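PDB 5M9N: tudor domain-containing protein 1 from Homo sapiens, which binds arginine-methylated peptides through its Tudor domains and probably helps to silence transposable elements in the germline through the piRNA pathway. Local coordinates for residues Q98-S103 and V118-F123; C52-S57 and Q144-V149. All blocks are in the same frame, centred on the assembly; numbering follows the deposited sequence. Where two conformers were deposited one is given.

Contact 1 (Q98-S103 and V118-F123); sequences QWYRAS and VDYGNF
OD2 of Asp119 takes a hydrogen bond from NE of Arg101 at 2.9 Å and a second one from water 1, whose other partner is the backbone N of Arg101. NH2 of Arg101 completes the salt bridge, reaching OD1 of Asp119 at 2.9 Å in a nearly straight bond. The guanidinium thus grips the carboxylate side-on, one nitrogen to each oxygen and both on syn lone pairs; the two planes lie 26° apart, OD1 sitting in the guanidinium plane and OD2 tilted from it. A bend at chi3 (-54°) turns the otherwise extended arginine chain to present this edge. OD1 also accepts from the backbone N of Gln144, while NH1 is held by the carbonyls of Leu138 and Leu141, so this buried ion pair is fixed in rotation at both ends.

Next to this ion pair the two backbones share one direct hydrogen bond, Val118 N to Arg101 O at 3.1 Å, with the donor above the carbonyl plane. Water 2 donates to the same oxygen and accepts from Asp119 N. The two gamma carbons of Val118 part company: CG2 packs on CB of Arg101 at 3.6 Å, CG1 against Ser103. Farther along, Tyr100 directs its edge at the face of Tyr120 in an offset edge-to-face pair, planes at 90° and CD1 3.5 Å from CE1 of Tyr120. The hydroxyl of Tyr100 is tied to Asp96. Both rings, with Asn122, pack on the modified side chain of the bound peptide, as expected of the aromatic cage with which a Tudor barrel reads dimethylarginine.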
loop_
_atom_site.group_PDB
_atom_site.type_symbol
_atom_site.label_atom_id
_atom_site.label_comp_id
_atom_site.label_asym_id
_atom_site.label_seq_id
_atom_site.Cartn_x
_atom_site.Cartn_y
_atom_site.Cartn_z
ATOM N N GLN A 98 0.896 12.178 -11.491
ATOM C CA GLN A 98 0.360 11.058 -12.190
ATOM C C GLN A 98 -0.837 10.612 -11.392
ATOM O O GLN A 98 -0.914 10.921 -10.237
ATOM C CB GLN A 98 1.402 9.967 -12.244
ATOM C CG GLN A 98 2.686 10.408 -12.929
ATOM C CD GLN A 98 2.435 11.088 -14.258
ATOM O OE1 GLN A 98 2.566 12.305 -14.373
ATOM N NE2 GLN A 98 2.003 10.326 -15.258
ATOM N N TRP A 99 -1.686 9.831 -12.045
ATOM C CA TRP A 99 -2.944 9.362 -11.542
ATOM C C TRP A 99 -2.780 7.940 -10.951
ATOM O O TRP A 99 -2.148 7.083 -11.552
ATOM C CB TRP A 99 -3.955 9.361 -12.658
ATOM C CG TRP A 99 -4.405 10.790 -12.975
ATOM C CD1 TRP A 99 -3.935 11.579 -14.013
ATOM C CD2 TRP A 99 -5.359 11.577 -12.284
ATOM N NE1 TRP A 99 -4.542 12.780 -14.007
ATOM C CE2 TRP A 99 -5.428 12.825 -12.963
ATOM C CE3 TRP A 99 -6.191 11.363 -11.174
ATOM C CZ2 TRP A 99 -6.281 13.841 -12.570
ATOM C CZ3 TRP A 99 -7.027 12.391 -10.759
ATOM C CH2 TRP A 99 -7.083 13.625 -11.475
ATOM N N TYR A 100 -3.350 7.745 -9.775
ATOM C CA TYR A 100 -3.237 6.501 -9.006
ATOM C C TYR A 100 -4.595 6.125 -8.489
ATOM O O TYR A 100 -5.461 6.999 -8.374
ATOM C CB TYR A 100 -2.225 6.693 -7.865
ATOM C CG TYR A 100 -0.795 6.896 -8.338
ATOM C CD1 TYR A 100 0.062 5.847 -8.575
ATOM C CD2 TYR A 100 -0.326 8.162 -8.576
ATOM C CE1 TYR A 100 1.372 6.069 -9.095
ATOM C CE2 TYR A 100 0.932 8.409 -9.027
ATOM C CZ TYR A 100 1.794 7.352 -9.306
ATOM O OH TYR A 100 3.023 7.713 -9.716
ATOM N N ARG A 101 -4.767 4.866 -8.099
ATOM C CA ARG A 101 -5.997 4.439 -7.422
ATOM C C ARG A 101 -5.951 4.799 -5.935
ATOM O O ARG A 101 -4.929 4.707 -5.233
ATOM C CB ARG A 101 -6.263 2.973 -7.684
ATOM C CG ARG A 101 -6.321 2.670 -9.163
ATOM C CD ARG A 101 -6.770 1.293 -9.459
ATOM N NE ARG A 101 -5.989 0.261 -8.768
ATOM C CZ ARG A 101 -6.125 -1.026 -8.983
ATOM N NH1 ARG A 101 -6.984 -1.496 -9.858
ATOM N NH2 ARG A 101 -5.398 -1.873 -8.311
ATOM N N ALA A 102 -7.072 5.332 -5.436
ATOM C CA ALA A 102 -7.027 5.859 -4.111
ATOM C C ALA A 102 -8.372 5.659 -3.392
ATOM O O ALA A 102 -9.411 5.734 -4.019
ATOM C CB ALA A 102 -6.680 7.312 -4.128
ATOM N N SER A 103 -8.268 5.327 -2.112
ATOM C CA SER A 103 -9.430 5.196 -1.201
ATOM C C SER A 103 -9.676 6.509 -0.521
ATOM O O SER A 103 -8.780 7.090 0.014
ATOM C CB SER A 103 -9.089 4.168 -0.153
ATOM O OG SER A 103 -10.214 3.872 0.612
ATOM N N VAL A 118 -3.960 2.973 -2.909
ATOM C CA VAL A 118 -4.224 1.571 -2.589
ATOM C C VAL A 118 -3.211 0.577 -3.240
ATOM O O VAL A 118 -3.128 -0.599 -2.909
ATOM C CB VAL A 118 -5.613 1.138 -3.008
ATOM C CG1 VAL A 118 -6.642 1.822 -2.148
ATOM C CG2 VAL A 118 -5.870 1.342 -4.499
ATOM N N ASP A 119 -2.472 1.068 -4.156
ATOM C CA ASP A 119 -1.431 0.210 -4.812
ATOM C C ASP A 119 -0.042 0.412 -4.277
ATOM O O ASP A 119 0.929 -0.340 -4.700
ATOM C CB ASP A 119 -1.507 0.502 -6.282
ATOM C CG ASP A 119 -2.752 -0.016 -6.897
ATOM O OD1 ASP A 119 -3.147 -1.206 -6.629
ATOM O OD2 ASP A 119 -3.283 0.753 -7.713
ATOM N N TYR A 120 0.106 1.349 -3.328
ATOM C CA TYR A 120 1.421 1.779 -2.856
ATOM C C TYR A 120 1.503 1.852 -1.370
ATOM O O TYR A 120 2.568 1.563 -0.816
ATOM C CB TYR A 120 1.902 3.125 -3.489
ATOM C CG TYR A 120 2.183 2.997 -4.924
ATOM C CD1 TYR A 120 1.148 3.057 -5.848
ATOM C CD2 TYR A 120 3.483 2.761 -5.389
ATOM C CE1 TYR A 120 1.355 2.875 -7.168
ATOM C CE2 TYR A 120 3.723 2.548 -6.748
ATOM C CZ TYR A 120 2.657 2.625 -7.625
ATOM O OH TYR A 120 2.757 2.412 -8.963
ATOM N N GLY A 121 0.448 2.313 -0.694
ATOM C CA GLY A 121 0.411 2.344 0.722
ATOM C C GLY A 121 0.619 3.657 1.416
ATOM O O GLY A 121 0.370 3.771 2.651
ATOM N N ASN A 122 1.017 4.662 0.659
ATOM C CA ASN A 122 1.156 5.994 1.181
ATOM C C ASN A 122 -0.213 6.706 1.125
ATOM O O ASN A 122 -1.223 6.144 0.673
ATOM C CB ASN A 122 2.287 6.751 0.439
ATOM C CG ASN A 122 1.988 6.966 -1.012
ATOM O OD1 ASN A 122 1.580 6.064 -1.714
ATOM N ND2 ASN A 122 2.067 8.195 -1.431
ATOM N N PHE A 123 -0.228 7.921 1.646
ATOM C CA PHE A 123 -1.424 8.720 1.802
ATOM C C PHE A 123 -1.073 10.207 1.706
ATOM O O PHE A 123 0.055 10.590 1.874
ATOM C CB PHE A 123 -2.129 8.347 3.099
ATOM C CG PHE A 123 -1.412 8.827 4.334
ATOM C CD1 PHE A 123 -1.513 10.176 4.745
ATOM C CD2 PHE A 123 -0.626 7.951 5.073
ATOM C CE1 PHE A 123 -0.791 10.645 5.802
ATOM C CE2 PHE A 123 0.090 8.417 6.173
ATOM C CZ PHE A 123 -0.030 9.757 6.563
HETATM O O HOH W 1 -2.643 3.251 -8.558
HETATM O O HOH W 2 -2.515 3.664 -5.522
#

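Contact 2 (C52-S57 and Q144-V149); sequences CQQLQS and QAIKCV
Ile146 lays its CB and CG1 over the carbonyl oxygen of Cys52, CB at 3.4 Å, and carries CD1 on to CG of Gln54, 3.9 Å away, the two side chains crossing at about a right angle. With CG1 anti to the carbonyl carbon (chi1 -64°), the branch runs along the neighbouring strand, and Phe37 of strand 36-44 adds to the same packing. Cys52 and Ile146 form an antiparallel hydrogen-bonded pair: Ile146 N gives a nearly straight bond to Cys52 O at 2.7 Å, and Cys52 N returns one to Ile146 O at 2.9 Å.

Beyond this pair, the sulfurs of Cys52 and Cys148 touch at 3.9 Å, a van der Waals contact and not a disulfide. At the other end the strands diverge and water takes over. Water 3 accepts from Gln54 N and donates to both O and OE1 of Gln144; water 4 joins that same OE1 to OE1 of Gln54. CB of Ser57 lies 3.2 Å from Gln144 OE1, while NE2 of Gln144 is anchored on Pro142 O. Backbone bonds thus serve where the strands pair, and where the chains part two waters satisfy OE1 of the buried Gln144.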
loop_
_atom_site.group_PDB
_atom_site.type_symbol
_atom_site.label_atom_id
_atom_site.label_comp_id
_atom_site.label_asym_id
_atom_site.label_seq_id
_atom_site.Cartn_x
_atom_site.Cartn_y
_atom_site.Cartn_z
ATOM N N CYS A 52 3.704 -4.080 1.465
ATOM C CA CYS A 52 4.651 -4.735 0.545
ATOM C C CYS A 52 3.945 -4.749 -0.794
ATOM O O CYS A 52 2.713 -4.702 -0.870
ATOM C CB CYS A 52 4.908 -6.188 1.019
ATOM S SG CYS A 52 5.848 -6.222 2.547
ATOM N N GLN A 53 4.738 -4.781 -1.855
ATOM C CA GLN A 53 4.256 -5.129 -3.157
ATOM C C GLN A 53 5.059 -6.337 -3.680
ATOM O O GLN A 53 6.225 -6.490 -3.355
ATOM C CB GLN A 53 4.489 -3.977 -4.137
ATOM C CG GLN A 53 3.886 -2.634 -3.796
ATOM C CD GLN A 53 4.447 -1.519 -4.652
ATOM O OE1 GLN A 53 5.665 -1.399 -4.801
ATOM N NE2 GLN A 53 3.572 -0.719 -5.254
ATOM N N GLN A 54 4.401 -7.115 -4.521
ATOM C CA GLN A 54 4.967 -8.220 -5.191
ATOM C C GLN A 54 5.859 -7.663 -6.271
ATOM O O GLN A 54 5.448 -6.798 -7.046
ATOM C CB GLN A 54 3.874 -9.083 -5.782
ATOM C CG GLN A 54 2.969 -9.680 -4.728
ATOM C CD GLN A 54 1.791 -10.413 -5.325
ATOM O OE1 GLN A 54 1.436 -10.203 -6.481
ATOM N NE2 GLN A 54 1.180 -11.285 -4.543
ATOM N N LEU A 55 7.079 -8.146 -6.344
ATOM C CA LEU A 55 7.997 -7.650 -7.364
ATOM C C LEU A 55 7.384 -7.836 -8.759
ATOM O O LEU A 55 7.483 -6.953 -9.605
ATOM C CB LEU A 55 9.348 -8.324 -7.217
ATOM C CG LEU A 55 10.418 -7.933 -8.229
ATOM C CD1 LEU A 55 10.586 -6.423 -8.435
ATOM C CD2 LEU A 55 11.726 -8.585 -7.810
ATOM N N GLN A 56 6.651 -8.917 -8.978
ATOM C CA GLN A 56 6.072 -9.197 -10.303
ATOM C C GLN A 56 4.990 -8.188 -10.757
ATOM O O GLN A 56 4.489 -8.303 -11.876
ATOM C CB GLN A 56 5.551 -10.658 -10.396
ATOM C CG GLN A 56 6.588 -11.702 -10.823
ATOM C CD GLN A 56 7.112 -12.554 -9.677
ATOM O OE1 GLN A 56 7.838 -12.048 -8.830
ATOM N NE2 GLN A 56 6.767 -13.857 -9.657
ATOM N N SER A 57 4.679 -7.201 -9.898
ATOM C CA SER A 57 3.745 -6.091 -10.143
ATOM C C SER A 57 4.237 -4.899 -10.950
ATOM O O SER A 57 3.407 -4.027 -11.300
ATOM C CB SER A 57 3.272 -5.485 -8.767
ATOM O OG SER A 57 4.236 -4.566 -8.181
ATOM N N GLN A 144 -2.568 -3.397 -5.086
ATOM C CA GLN A 144 -1.234 -3.939 -4.987
ATOM C C GLN A 144 -0.463 -3.714 -3.682
ATOM O O GLN A 144 0.610 -4.307 -3.551
ATOM C CB GLN A 144 -0.428 -3.468 -6.169
ATOM C CG GLN A 144 -1.024 -3.952 -7.501
ATOM C CD GLN A 144 -0.835 -5.435 -7.739
ATOM O OE1 GLN A 144 0.317 -5.935 -7.696
ATOM N NE2 GLN A 144 -1.901 -6.133 -8.052
ATOM N N ALA A 145 -0.906 -2.832 -2.789
ATOM C CA ALA A 145 -0.194 -2.573 -1.541
ATOM C C ALA A 145 -0.720 -3.588 -0.552
ATOM O O ALA A 145 -1.921 -3.621 -0.288
ATOM C CB ALA A 145 -0.447 -1.184 -1.015
ATOM N N ILE A 146 0.135 -4.499 -0.113
ATOM C CA ILE A 146 -0.309 -5.572 0.768
ATOM C C ILE A 146 -0.030 -5.122 2.201
ATOM O O ILE A 146 1.111 -4.865 2.539
ATOM C CB ILE A 146 0.421 -6.869 0.464
ATOM C CG1 ILE A 146 0.082 -7.372 -0.945
ATOM C CG2 ILE A 146 0.018 -7.952 1.438
ATOM C CD1 ILE A 146 1.261 -8.045 -1.581
ATOM N N LYS A 147 -1.088 -5.030 3.028
ATOM C CA LYS A 147 -0.953 -4.578 4.395
ATOM C C LYS A 147 -0.451 -5.706 5.294
ATOM O O LYS A 147 -1.024 -6.787 5.321
ATOM C CB LYS A 147 -2.293 -4.059 4.929
ATOM C CG LYS A 147 -2.218 -3.593 6.367
ATOM C CD LYS A 147 -1.107 -2.586 6.574
ATOM C CE LYS A 147 -0.903 -2.391 8.061
ATOM N NZ LYS A 147 -0.784 -3.590 8.961
ATOM N N CYS A 148 0.614 -5.417 6.036
ATOM C CA CYS A 148 1.372 -6.376 6.767
ATOM C C CYS A 148 1.617 -5.950 8.198
ATOM O O CYS A 148 1.729 -4.760 8.510
ATOM C CB CYS A 148 2.744 -6.558 6.102
ATOM S SG CYS A 148 2.620 -7.277 4.450
ATOM N N VAL A 149 1.760 -6.972 9.048
ATOM C CA VAL A 149 2.238 -6.860 10.385
ATOM C C VAL A 149 3.392 -7.874 10.541
ATOM O O VAL A 149 3.257 -8.991 10.116
ATOM C CB VAL A 149 1.140 -7.347 11.328
ATOM C CG1 VAL A 149 1.632 -7.395 12.775
ATOM C CG2 VAL A 149 -0.098 -6.494 11.159
HETATM O O HOH W 3 1.680 -6.333 -5.163
HETATM O O HOH W 4 1.718 -8.147 -8.901
#

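Both contacts are buried and lie about equally near the centre of the chain, but they hold different sheets. Contact 1 ties strand 99-109 of the five-stranded Tudor sheet to the loop that follows strand 112-117, through charge, aromatic rings and water beside the peptide; contact 2 joins strands 49-54 and 146-150 by backbone pairing and apolar packing, with two bridging waters where the chains part. Contact 1 is nested within the chain loop that contact 2 closes, and the two meet directly: Asp119 O lies 2.7 Å from Gln53 NE2. The loop at 118-122 thus bridges the two sheets, with helix 58-73 packing against side chains of both contacts, consistent with an extended Tudor domain.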